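PDB 3CZX: putative N-acetylmuramoyl-L-alanine amidase from Neisseria meningitidis MC58, which probably hydrolyses, as a zinc-dependent amidase, the bond between N-acetylmuramoyl groups and L-amino acids in cell-wall glycopeptides. Local coordinates for residues Ala19-Arg25 with Ile149-Leu155; Glu76-Ala82 with Phe144-Ser150; Lys112-Lys116 with Asp154-Phe158. One frame throughout, in Å; residues are numbered along the deposited sequence.

In the fold
Contact 2 lies nearest the centre of the chain; contact 3 is also buried, and contact 1 only partly. Contact 2 joins the parallel neighbours 73-77 and 142-145 of the mixed sheet and carries the zinc ligand His-78. Backbone hydrogen bonds dominate it. Contacts 1 and 3 both use the start of helix 152-177. Contact 1 sets a beta hairpin, near the second subunit, against that start through one side-chain amide. Contact 3 brings the end of helix 99-113 to the same helix through a tryptophan, with apolar touches and one bridging water. Contacts 1 and 2 share Ile-149 and Ser-150. Contacts 2 and 3 meet where Phe-147 packs on Trp-115 and Phe-158.

Contact 1 (Ala19-Arg25 with Ile149-Leu155); sequences AVNGSDR and ISNDTDL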
loop_
_atom_site.group_PDB
_atom_site.type_symbol
_atom_site.label_atom_id
_atom_site.label_comp_id
_atom_site.label_asym_id
_atom_site.label_seq_id
_atom_site.Cartn_x
_atom_site.Cartn_y
_atom_site.Cartn_z
ATOM N N ALA A 19 -16.832 -2.095 6.847
ATOM C CA ALA A 19 -16.742 -3.431 7.425
ATOM C C ALA A 19 -15.336 -3.682 7.955
ATOM O O ALA A 19 -14.371 -3.070 7.481
ATOM C CB ALA A 19 -17.158 -4.505 6.425
ATOM N N VAL A 20 -15.263 -4.503 9.002
ATOM C CA VAL A 20 -14.012 -4.847 9.660
ATOM C C VAL A 20 -13.917 -6.363 9.782
ATOM O O VAL A 20 -14.918 -7.043 9.963
ATOM C CB VAL A 20 -13.828 -4.136 11.063
ATOM C CG1 VAL A 20 -13.957 -2.602 10.922
ATOM C CG2 VAL A 20 -14.787 -4.698 12.135
ATOM N N ASN A 21 -12.703 -6.891 9.653
ATOM C CA ASN A 21 -12.426 -8.276 9.914
ATOM C C ASN A 21 -11.120 -8.279 10.702
ATOM O O ASN A 21 -10.045 -8.093 10.149
ATOM C CB ASN A 21 -12.342 -9.080 8.599
ATOM C CG ASN A 21 -12.133 -10.578 8.812
ATOM O OD1 ASN A 21 -11.719 -11.026 9.896
ATOM N ND2 ASN A 21 -12.388 -11.364 7.777
ATOM N N GLY A 22 -11.206 -8.466 12.011
ATOM C CA GLY A 22 -10.012 -8.312 12.840
ATOM C C GLY A 22 -9.523 -6.886 12.771
ATOM O O GLY A 22 -10.322 -5.934 12.907
ATOM N N SER A 23 -8.217 -6.714 12.545
ATOM C CA SER A 23 -7.663 -5.370 12.388
ATOM C C SER A 23 -7.629 -4.922 10.927
ATOM O O SER A 23 -7.090 -3.856 10.639
ATOM C CB SER A 23 -6.281 -5.236 13.036
ATOM O OG SER A 23 -5.376 -6.155 12.482
ATOM N N ASP A 24 -8.205 -5.726 10.033
ATOM C CA ASP A 24 -8.419 -5.285 8.659
ATOM C C ASP A 24 -9.709 -4.483 8.549
ATOM O O ASP A 24 -10.791 -4.964 8.905
ATOM C CB ASP A 24 -8.459 -6.493 7.735
ATOM C CG ASP A 24 -7.114 -7.213 7.689
ATOM O OD1 ASP A 24 -6.084 -6.544 7.575
ATOM O OD2 ASP A 24 -7.102 -8.441 7.769
ATOM N N ARG A 25 -9.592 -3.268 8.023
ATOM C CA ARG A 25 -10.729 -2.364 7.887
ATOM C C ARG A 25 -10.971 -2.012 6.427
ATOM O O ARG A 25 -10.032 -1.646 5.716
ATOM C CB ARG A 25 -10.480 -1.063 8.616
ATOM C CG ARG A 25 -10.112 -1.210 10.122
ATOM C CD ARG A 25 -10.234 0.141 10.820
ATOM N NE ARG A 25 -9.405 1.165 10.192
ATOM C CZ ARG A 25 -9.466 2.467 10.464
ATOM N NH1 ARG A 25 -10.327 2.970 11.367
ATOM N NH2 ARG A 25 -8.687 3.292 9.799
ATOM N N ILE A 149 -14.705 -8.804 2.439
ATOM C CA ILE A 149 -13.783 -8.689 3.542
ATOM C C ILE A 149 -14.068 -9.751 4.590
ATOM O O ILE A 149 -13.167 -10.133 5.353
ATOM C CB ILE A 149 -13.811 -7.284 4.159
ATOM C CG1 ILE A 149 -12.561 -7.033 4.983
ATOM C CG2 ILE A 149 -15.110 -7.036 4.977
ATOM C CD1 ILE A 149 -12.493 -5.630 5.559
ATOM N N SER A 150 -15.321 -10.195 4.604
ATOM C CA SER A 150 -15.779 -11.259 5.512
ATOM C C SER A 150 -15.313 -12.667 5.113
ATOM O O SER A 150 -15.421 -13.614 5.900
ATOM C CB SER A 150 -17.298 -11.169 5.643
ATOM O OG SER A 150 -17.889 -11.110 4.381
ATOM N N ASN A 151 -14.799 -12.848 3.890
ATOM C CA ASN A 151 -14.235 -14.097 3.459
ATOM C C ASN A 151 -12.758 -14.193 3.845
ATOM O O ASN A 151 -11.925 -13.565 3.212
ATOM C CB ASN A 151 -14.413 -14.267 1.942
ATOM C CG ASN A 151 -14.131 -15.672 1.491
ATOM O OD1 ASN A 151 -13.006 -16.180 1.602
ATOM N ND2 ASN A 151 -15.165 -16.355 1.029
ATOM N N ASP A 152 -12.434 -14.926 4.914
ATOM C CA ASP A 152 -11.066 -14.931 5.403
ATOM C C ASP A 152 -10.026 -15.363 4.356
ATOM O O ASP A 152 -8.903 -14.803 4.294
ATOM C CB ASP A 152 -10.910 -15.853 6.627
ATOM C CG ASP A 152 -11.666 -15.382 7.823
ATOM O OD1 ASP A 152 -12.178 -14.243 7.868
ATOM O OD2 ASP A 152 -11.723 -16.185 8.780
ATOM N N THR A 153 -10.362 -16.382 3.571
ATOM C CA THR A 153 -9.484 -16.934 2.534
ATOM C C THR A 153 -9.258 -15.908 1.422
ATOM O O THR A 153 -8.103 -15.641 1.035
ATOM C CB THR A 153 -10.060 -18.255 1.941
ATOM O OG1 THR A 153 -10.023 -19.265 2.973
ATOM C CG2 THR A 153 -9.231 -18.731 0.735
ATOM N N ASP A 154 -10.342 -15.312 0.909
ATOM C CA ASP A 154 -10.184 -14.287 -0.158
ATOM C C ASP A 154 -9.418 -13.043 0.340
ATOM O O ASP A 154 -8.593 -12.476 -0.348
ATOM C CB ASP A 154 -11.539 -13.819 -0.674
ATOM C CG ASP A 154 -12.350 -14.931 -1.295
ATOM O OD1 ASP A 154 -11.789 -15.992 -1.638
ATOM O OD2 ASP A 154 -13.580 -14.716 -1.410
ATOM N N LEU A 155 -9.701 -12.641 1.575
ATOM C CA LEU A 155 -9.004 -11.537 2.191
ATOM C C LEU A 155 -7.501 -11.834 2.318
ATOM O O LEU A 155 -6.642 -10.960 2.061
ATOM C CB LEU A 155 -9.615 -11.215 3.570
ATOM C CG LEU A 155 -8.873 -10.178 4.422
ATOM C CD1 LEU A 155 -8.672 -8.807 3.762
ATOM C CD2 LEU A 155 -9.520 -10.024 5.780
#
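The side-chain amide of Asn-21 reaches across to Ile-149 and Asp-152 and uses both of its N-H groups there. One hydrogen bond runs from ND2 of Asn-21 to the backbone O of Ile-149 at 2.8 Å. This acceptor is met in its carbonyl plane. The other runs from ND2 of Asn-21 to OD1 of Asp-152 at 2.9 Å. Both bonds are almost straight, and both acceptors lie in the amide plane, so the amide is held flat. The Asp-152 side chain crosses that of Asn-21 at about a right angle, with the carboxylate plane turned 44° from the amide. OD1 of Asp-152 also has a salt bridge to Lys-85. The extended placement of Asn-21 CG, opposite the backbone N at chi1 -176°, carries the amide out from the hairpin. Asn-21 to Asp-24 form a type II' beta turn, which joins the two short strands 20-21 and 24-25. The contact thus sets this hairpin against the start of helix 152-177. There Asn-151 is the N-cap, and its OD1 accepts from N of Asp-154. Beside the amide, methyl groups fill the contact, partly against oxygens. CG2 of Ile-149 meets CB of Ala-19 at 3.6 Å, and CD1 of Ile-149 lies 3.7 Å from O of Ala-19 and also touches O of Asp-24. Methyl CD2 of Leu-155 sits 3.5 Å from OD2 of Asp-24. OD2 has a salt bridge to Lys-159 of its own chain and OD1 one to Lys-159 of the second subunit. Ala-19 N is hydrogen-bonded to Glu-26, a zinc ligand.

Contact 2 (Glu76-Ala82 with Phe144-Ser150); sequences EFHTNAA and FEPFFIS. With ZN (zinc ion), chain E.
Phe-148 CG stands opposite its own carbonyl carbon (chi1 -78°), and this turns one face of the ring to Asn-80, whose chi1 of -141° lies off the usual staggered positions. CB of Asn-80 then sits 3.5 Å from the ring centroid, almost on the ring normal, as a CH-pi contact. The Asn-80 amide lies stacked on the same ring, its plane only 5° from the ring plane. These residues follow two parallel neighbours of the central sheet, strands 73-77 and 142-145, in the Amidase_3 fold. Phe-77 pairs with Phe-144, and N of His-78 donates to O of Phe-144 at 2.9 Å. Past the strands the register shifts by one residue. Asn-80 is then bridged to the other backbone by both its N and its O: its N donates to O of Phe-147, and its O accepts from N of Ile-149. The segment 76-82 carries a ligand of the metal site. ND1 of His-78 binds zinc at 2.2 Å, and His-12, Glu-26 and two waters complete the site. The far nitrogen, NE2 of His-78, donates to OE1 of Glu-76 at 2.8 Å. The carboxylate is met on its anti side, somewhat out of its plane. This bond and the zinc together fix the rotation of the imidazole, and Glu-76 is itself held by Arg-133 and Thr-9. CG of Glu-145 packs 3.8 Å from CB of His-78. A water joins ND2 of Asn-80 to O of Glu-145. OG1 of Thr-79 is buried against Ile-149 and has no polar partner. At the far end, N of Ala-82 donates to OG of Ser-150 at 3.0 Å.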
loop_
_atom_site.group_PDB
_atom_site.type_symbol
_atom_site.label_atom_id
_atom_site.label_comp_id
_atom_site.label_asym_id
_atom_site.label_seq_id
_atom_site.Cartn_x
_atom_site.Cartn_y
_atom_site.Cartn_z
ATOM N N GLU A 76 -15.291 3.991 -7.271
ATOM C CA GLU A 76 -15.076 4.032 -5.832
ATOM C C GLU A 76 -14.878 2.630 -5.277
ATOM O O GLU A 76 -15.736 1.743 -5.427
ATOM C CB GLU A 76 -16.236 4.720 -5.094
ATOM C CG GLU A 76 -15.897 4.896 -3.644
ATOM C CD GLU A 76 -16.774 5.846 -2.952
ATOM O OE1 GLU A 76 -17.778 5.370 -2.374
ATOM O OE2 GLU A 76 -16.446 7.052 -2.979
ATOM N N PHE A 77 -13.744 2.414 -4.628
ATOM C CA PHE A 77 -13.374 1.107 -4.148
ATOM C C PHE A 77 -13.996 0.842 -2.771
ATOM O O PHE A 77 -13.936 1.681 -1.870
ATOM C CB PHE A 77 -11.839 0.944 -4.087
ATOM C CG PHE A 77 -11.165 1.041 -5.429
ATOM C CD1 PHE A 77 -11.027 -0.059 -6.255
ATOM C CD2 PHE A 77 -10.664 2.242 -5.853
ATOM C CE1 PHE A 77 -10.379 0.068 -7.491
ATOM C CE2 PHE A 77 -10.030 2.391 -7.112
ATOM C CZ PHE A 77 -9.910 1.303 -7.910
ATOM N N HIS A 78 -14.605 -0.317 -2.679
ATOM C CA HIS A 78 -15.235 -0.840 -1.465
ATOM C C HIS A 78 -14.892 -2.309 -1.320
ATOM O O HIS A 78 -14.316 -2.903 -2.233
ATOM C CB HIS A 78 -16.749 -0.758 -1.589
ATOM C CG HIS A 78 -17.303 0.610 -1.395
ATOM N ND1 HIS A 78 -17.924 0.996 -0.223
ATOM C CD2 HIS A 78 -17.299 1.700 -2.198
ATOM C CE1 HIS A 78 -18.247 2.276 -0.303
ATOM N NE2 HIS A 78 -17.895 2.722 -1.495
ATOM N N THR A 79 -15.208 -2.884 -0.148
ATOM C CA THR A 79 -15.241 -4.329 0.013
ATOM C C THR A 79 -16.674 -4.763 0.317
ATOM O O THR A 79 -17.418 -4.031 1.027
ATOM C CB THR A 79 -14.325 -4.854 1.150
ATOM O OG1 THR A 79 -14.734 -4.289 2.393
ATOM C CG2 THR A 79 -12.921 -4.443 0.937
ATOM N N ASN A 80 -17.046 -5.927 -0.205
ATOM C CA ASN A 80 -18.310 -6.548 0.124
ATOM C C ASN A 80 -18.215 -7.164 1.517
ATOM O O ASN A 80 -17.145 -7.208 2.111
ATOM C CB ASN A 80 -18.723 -7.558 -0.945
ATOM C CG ASN A 80 -20.210 -7.516 -1.227
ATOM O OD1 ASN A 80 -21.024 -7.291 -0.308
ATOM N ND2 ASN A 80 -20.582 -7.718 -2.496
ATOM N N ALA A 81 -19.349 -7.553 2.077
ATOM C CA ALA A 81 -19.391 -8.171 3.386
ATOM C C ALA A 81 -20.710 -8.939 3.514
ATOM O O ALA A 81 -21.737 -8.475 3.029
ATOM C CB ALA A 81 -19.311 -7.119 4.476
ATOM N N ALA A 82 -20.662 -10.076 4.185
ATOM C CA ALA A 82 -21.846 -10.867 4.526
ATOM C C ALA A 82 -21.643 -11.514 5.888
ATOM O O ALA A 82 -20.503 -11.773 6.324
ATOM C CB ALA A 82 -22.102 -11.929 3.499
ATOM N N PHE A 144 -17.134 -0.413 -6.894
ATOM C CA PHE A 144 -16.422 -1.669 -7.174
ATOM C C PHE A 144 -16.109 -2.403 -5.888
ATOM O O PHE A 144 -15.432 -1.846 -5.021
ATOM C CB PHE A 144 -15.134 -1.362 -7.978
ATOM C CG PHE A 144 -14.423 -2.568 -8.539
ATOM C CD1 PHE A 144 -15.098 -3.703 -8.912
ATOM C CD2 PHE A 144 -13.049 -2.530 -8.741
ATOM C CE1 PHE A 144 -14.423 -4.797 -9.467
ATOM C CE2 PHE A 144 -12.401 -3.599 -9.282
ATOM C CZ PHE A 144 -13.064 -4.730 -9.636
ATOM N N GLU A 145 -16.594 -3.638 -5.801
ATOM C CA GLU A 145 -16.388 -4.517 -4.658
ATOM C C GLU A 145 -15.709 -5.787 -5.119
ATOM O O GLU A 145 -16.332 -6.811 -5.359
ATOM C CB GLU A 145 -17.721 -4.820 -3.988
ATOM C CG GLU A 145 -18.423 -3.577 -3.508
ATOM C CD GLU A 145 -19.660 -3.899 -2.728
ATOM O OE1 GLU A 145 -19.559 -4.243 -1.543
ATOM O OE2 GLU A 145 -20.733 -3.819 -3.314
ATOM N N PRO A 146 -14.392 -5.736 -5.230
ATOM C CA PRO A 146 -13.688 -6.919 -5.740
ATOM C C PRO A 146 -13.769 -8.179 -4.870
ATOM O O PRO A 146 -13.621 -9.265 -5.419
ATOM C CB PRO A 146 -12.242 -6.452 -5.860
ATOM C CG PRO A 146 -12.213 -5.057 -5.628
ATOM C CD PRO A 146 -13.505 -4.590 -5.022
ATOM N N PHE A 147 -13.981 -8.046 -3.565
ATOM C CA PHE A 147 -14.048 -9.230 -2.701
ATOM C C PHE A 147 -14.794 -8.911 -1.406
ATOM O O PHE A 147 -15.017 -7.757 -1.103
ATOM C CB PHE A 147 -12.639 -9.795 -2.389
ATOM C CG PHE A 147 -11.804 -8.890 -1.529
ATOM C CD1 PHE A 147 -11.735 -9.048 -0.168
ATOM C CD2 PHE A 147 -11.124 -7.834 -2.092
ATOM C CE1 PHE A 147 -10.982 -8.172 0.618
ATOM C CE2 PHE A 147 -10.348 -6.979 -1.329
ATOM C CZ PHE A 147 -10.311 -7.137 0.032
ATOM N N PHE A 148 -15.129 -9.981 -0.695
ATOM C CA PHE A 148 -15.809 -9.902 0.584
ATOM C C PHE A 148 -14.744 -9.887 1.661
ATOM O O PHE A 148 -14.002 -10.858 1.816
ATOM C CB PHE A 148 -16.694 -11.134 0.780
ATOM C CG PHE A 148 -17.992 -11.093 0.030
ATOM C CD1 PHE A 148 -19.191 -10.929 0.700
ATOM C CD2 PHE A 148 -18.009 -11.225 -1.354
ATOM C CE1 PHE A 148 -20.378 -10.879 -0.005
ATOM C CE2 PHE A 148 -19.207 -11.170 -2.056
ATOM C CZ PHE A 148 -20.385 -11.007 -1.368
ATOM N N ILE A 149 -14.705 -8.804 2.439
ATOM C CA ILE A 149 -13.783 -8.689 3.542
ATOM C C ILE A 149 -14.068 -9.751 4.590
ATOM O O ILE A 149 -13.167 -10.133 5.353
ATOM C CB ILE A 149 -13.811 -7.284 4.159
ATOM C CG1 ILE A 149 -12.561 -7.033 4.983
ATOM C CG2 ILE A 149 -15.110 -7.036 4.977
ATOM C CD1 ILE A 149 -12.493 -5.630 5.559
ATOM N N SER A 150 -15.321 -10.195 4.604
ATOM C CA SER A 150 -15.779 -11.259 5.512
ATOM C C SER A 150 -15.313 -12.667 5.113
ATOM O O SER A 150 -15.421 -13.614 5.900
ATOM C CB SER A 150 -17.298 -11.169 5.643
ATOM O OG SER A 150 -17.889 -11.110 4.381
HETATM ZN ZN ZN E . -18.470 -0.078 1.609
HETATM O O HOH W 1 -19.371 -1.813 0.583
HETATM O O HOH W 2 -18.203 -8.403 -4.087
HETATM O O HOH W 3 -20.694 0.457 1.806
#

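Contact 3 (Lys112-Lys116 with Asp154-Phe158); sequences KTGWK and DLALF
One face of the Trp-115 indole is covered by CB of Thr-113, 3.4 Å above the plane and offset toward the rim. At the indole edge lie O of Asp-154 and CB of Phe-158. The backbone O of Asp-154 is 3.4 Å from CZ2 of Trp-115. CB of Phe-158 lies 4.1 Å from CH2 of Trp-115. Methyl CD2 of Leu-157 approaches the indole obliquely, 3.6 Å from NE1 of Trp-115, and also touches O of Thr-113. The Asp-154 side chain runs past the indole in the opposite direction, its carboxylate plane turned 51° from the ring. A water in the indole plane joins the two. It accepts from NE1 of Trp-115 at 2.9 Å and donates to OD1 of Asp-154 at 2.7 Å. OD2 of Asp-154 is hydrogen-bonded to Thr-88.

The contact places the C-terminal end of helix 99-113 beside helix 152-177. Gly-114, with positive phi, is the first residue to leave helix 99-113. Thr-113 OG1, set between backbone N and carbonyl carbon at chi1 60°, accepts from N of Trp-115 in an ST turn. OG1 is also hydrogen-bonded to O of Val-109. The Phe-147 ring stacks on that of Phe-158 and meets the indole with the planes at an angle. The indole is held by methyl and methylene groups and by a backbone oxygen at its edge, while its N-H is satisfied by a water that in turn donates to the Asp-154 carboxylate.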
loop_
_atom_site.group_PDB
_atom_site.type_symbol
_atom_site.label_atom_id
_atom_site.label_comp_id
_atom_site.label_asym_id
_atom_site.label_seq_id
_atom_site.Cartn_x
_atom_site.Cartn_y
_atom_site.Cartn_z
ATOM N N LYS A 112 -6.553 -12.643 -12.071
ATOM C CA LYS A 112 -5.435 -12.666 -11.128
ATOM C C LYS A 112 -5.704 -13.522 -9.890
ATOM O O LYS A 112 -4.774 -13.955 -9.222
ATOM C CB LYS A 112 -5.121 -11.239 -10.670
ATOM C CG LYS A 112 -3.866 -11.071 -9.792
ATOM C CD LYS A 112 -2.623 -11.221 -10.631
ATOM C CE LYS A 112 -1.351 -10.876 -9.880
ATOM N NZ LYS A 112 -0.166 -11.025 -10.826
ATOM N N THR A 113 -6.975 -13.774 -9.609
ATOM C CA THR A 113 -7.387 -14.364 -8.315
ATOM C C THR A 113 -8.135 -15.684 -8.358
ATOM O O THR A 113 -8.182 -16.367 -7.358
ATOM C CB THR A 113 -8.277 -13.396 -7.539
ATOM O OG1 THR A 113 -9.441 -13.119 -8.333
ATOM C CG2 THR A 113 -7.539 -12.091 -7.247
ATOM N N GLY A 114 -8.759 -16.000 -9.479
ATOM C CA GLY A 114 -9.670 -17.143 -9.533
ATOM C C GLY A 114 -10.972 -16.901 -8.775
ATOM O O GLY A 114 -11.734 -17.822 -8.537
ATOM N N TRP A 115 -11.251 -15.637 -8.395
ATOM C CA TRP A 115 -12.509 -15.299 -7.737
ATOM C C TRP A 115 -13.646 -15.321 -8.768
ATOM O O TRP A 115 -13.447 -14.997 -9.948
ATOM C CB TRP A 115 -12.429 -13.890 -7.138
ATOM C CG TRP A 115 -11.489 -13.768 -5.963
ATOM C CD1 TRP A 115 -11.029 -14.774 -5.153
ATOM C CD2 TRP A 115 -10.894 -12.559 -5.476
ATOM N NE1 TRP A 115 -10.162 -14.257 -4.196
ATOM C CE2 TRP A 115 -10.082 -12.898 -4.355
ATOM C CE3 TRP A 115 -10.946 -11.239 -5.879
ATOM C CZ2 TRP A 115 -9.334 -11.950 -3.648
ATOM C CZ3 TRP A 115 -10.206 -10.281 -5.147
ATOM C CH2 TRP A 115 -9.420 -10.658 -4.037
ATOM N N LYS A 116 -14.827 -15.659 -8.273
ATOM C CA LYS A 116 -16.016 -15.759 -9.111
ATOM C C LYS A 116 -16.532 -14.364 -9.486
ATOM O O LYS A 116 -16.603 -13.514 -8.634
ATOM C CB LYS A 116 -17.094 -16.508 -8.321
ATOM C CG LYS A 116 -18.340 -16.856 -9.148
ATOM C CD LYS A 116 -19.544 -17.158 -8.277
ATOM C CE LYS A 116 -20.811 -17.329 -9.152
ATOM N NZ LYS A 116 -20.805 -18.608 -9.931
ATOM N N ASP A 154 -10.342 -15.312 0.909
ATOM C CA ASP A 154 -10.184 -14.287 -0.158
ATOM C C ASP A 154 -9.418 -13.043 0.340
ATOM O O ASP A 154 -8.593 -12.476 -0.348
ATOM C CB ASP A 154 -11.539 -13.819 -0.674
ATOM C CG ASP A 154 -12.350 -14.931 -1.295
ATOM O OD1 ASP A 154 -11.789 -15.992 -1.638
ATOM O OD2 ASP A 154 -13.580 -14.716 -1.410
ATOM N N LEU A 155 -9.701 -12.641 1.575
ATOM C CA LEU A 155 -9.004 -11.537 2.191
ATOM C C LEU A 155 -7.501 -11.834 2.318
ATOM O O LEU A 155 -6.642 -10.960 2.061
ATOM C CB LEU A 155 -9.615 -11.215 3.570
ATOM C CG LEU A 155 -8.873 -10.178 4.422
ATOM C CD1 LEU A 155 -8.672 -8.807 3.762
ATOM C CD2 LEU A 155 -9.520 -10.024 5.780
ATOM N N ALA A 156 -7.156 -13.044 2.723
ATOM C CA ALA A 156 -5.722 -13.429 2.773
ATOM C C ALA A 156 -5.085 -13.330 1.396
ATOM O O ALA A 156 -3.939 -12.885 1.293
ATOM C CB ALA A 156 -5.551 -14.854 3.323
ATOM N N LEU A 157 -5.786 -13.780 0.370
ATOM C CA LEU A 157 -5.245 -13.713 -1.005
ATOM C C LEU A 157 -5.029 -12.287 -1.407
ATOM O O LEU A 157 -3.975 -11.961 -1.978
ATOM C CB LEU A 157 -6.185 -14.419 -1.993
ATOM C CG LEU A 157 -5.558 -14.552 -3.389
ATOM C CD1 LEU A 157 -4.378 -15.494 -3.340
ATOM C CD2 LEU A 157 -6.630 -15.100 -4.306
ATOM N N PHE A 158 -5.998 -11.426 -1.096
ATOM C CA PHE A 158 -5.900 -10.001 -1.415
ATOM C C PHE A 158 -4.671 -9.428 -0.723
ATOM O O PHE A 158 -3.903 -8.738 -1.337
ATOM C CB PHE A 158 -7.111 -9.188 -1.019
ATOM C CG PHE A 158 -6.960 -7.714 -1.302
ATOM C CD1 PHE A 158 -7.059 -7.216 -2.587
ATOM C CD2 PHE A 158 -6.631 -6.819 -0.291
ATOM C CE1 PHE A 158 -6.888 -5.847 -2.846
ATOM C CE2 PHE A 158 -6.463 -5.458 -0.579
ATOM C CZ PHE A 158 -6.587 -5.001 -1.876
HETATM O O HOH W 4 -9.301 -16.567 -2.652
#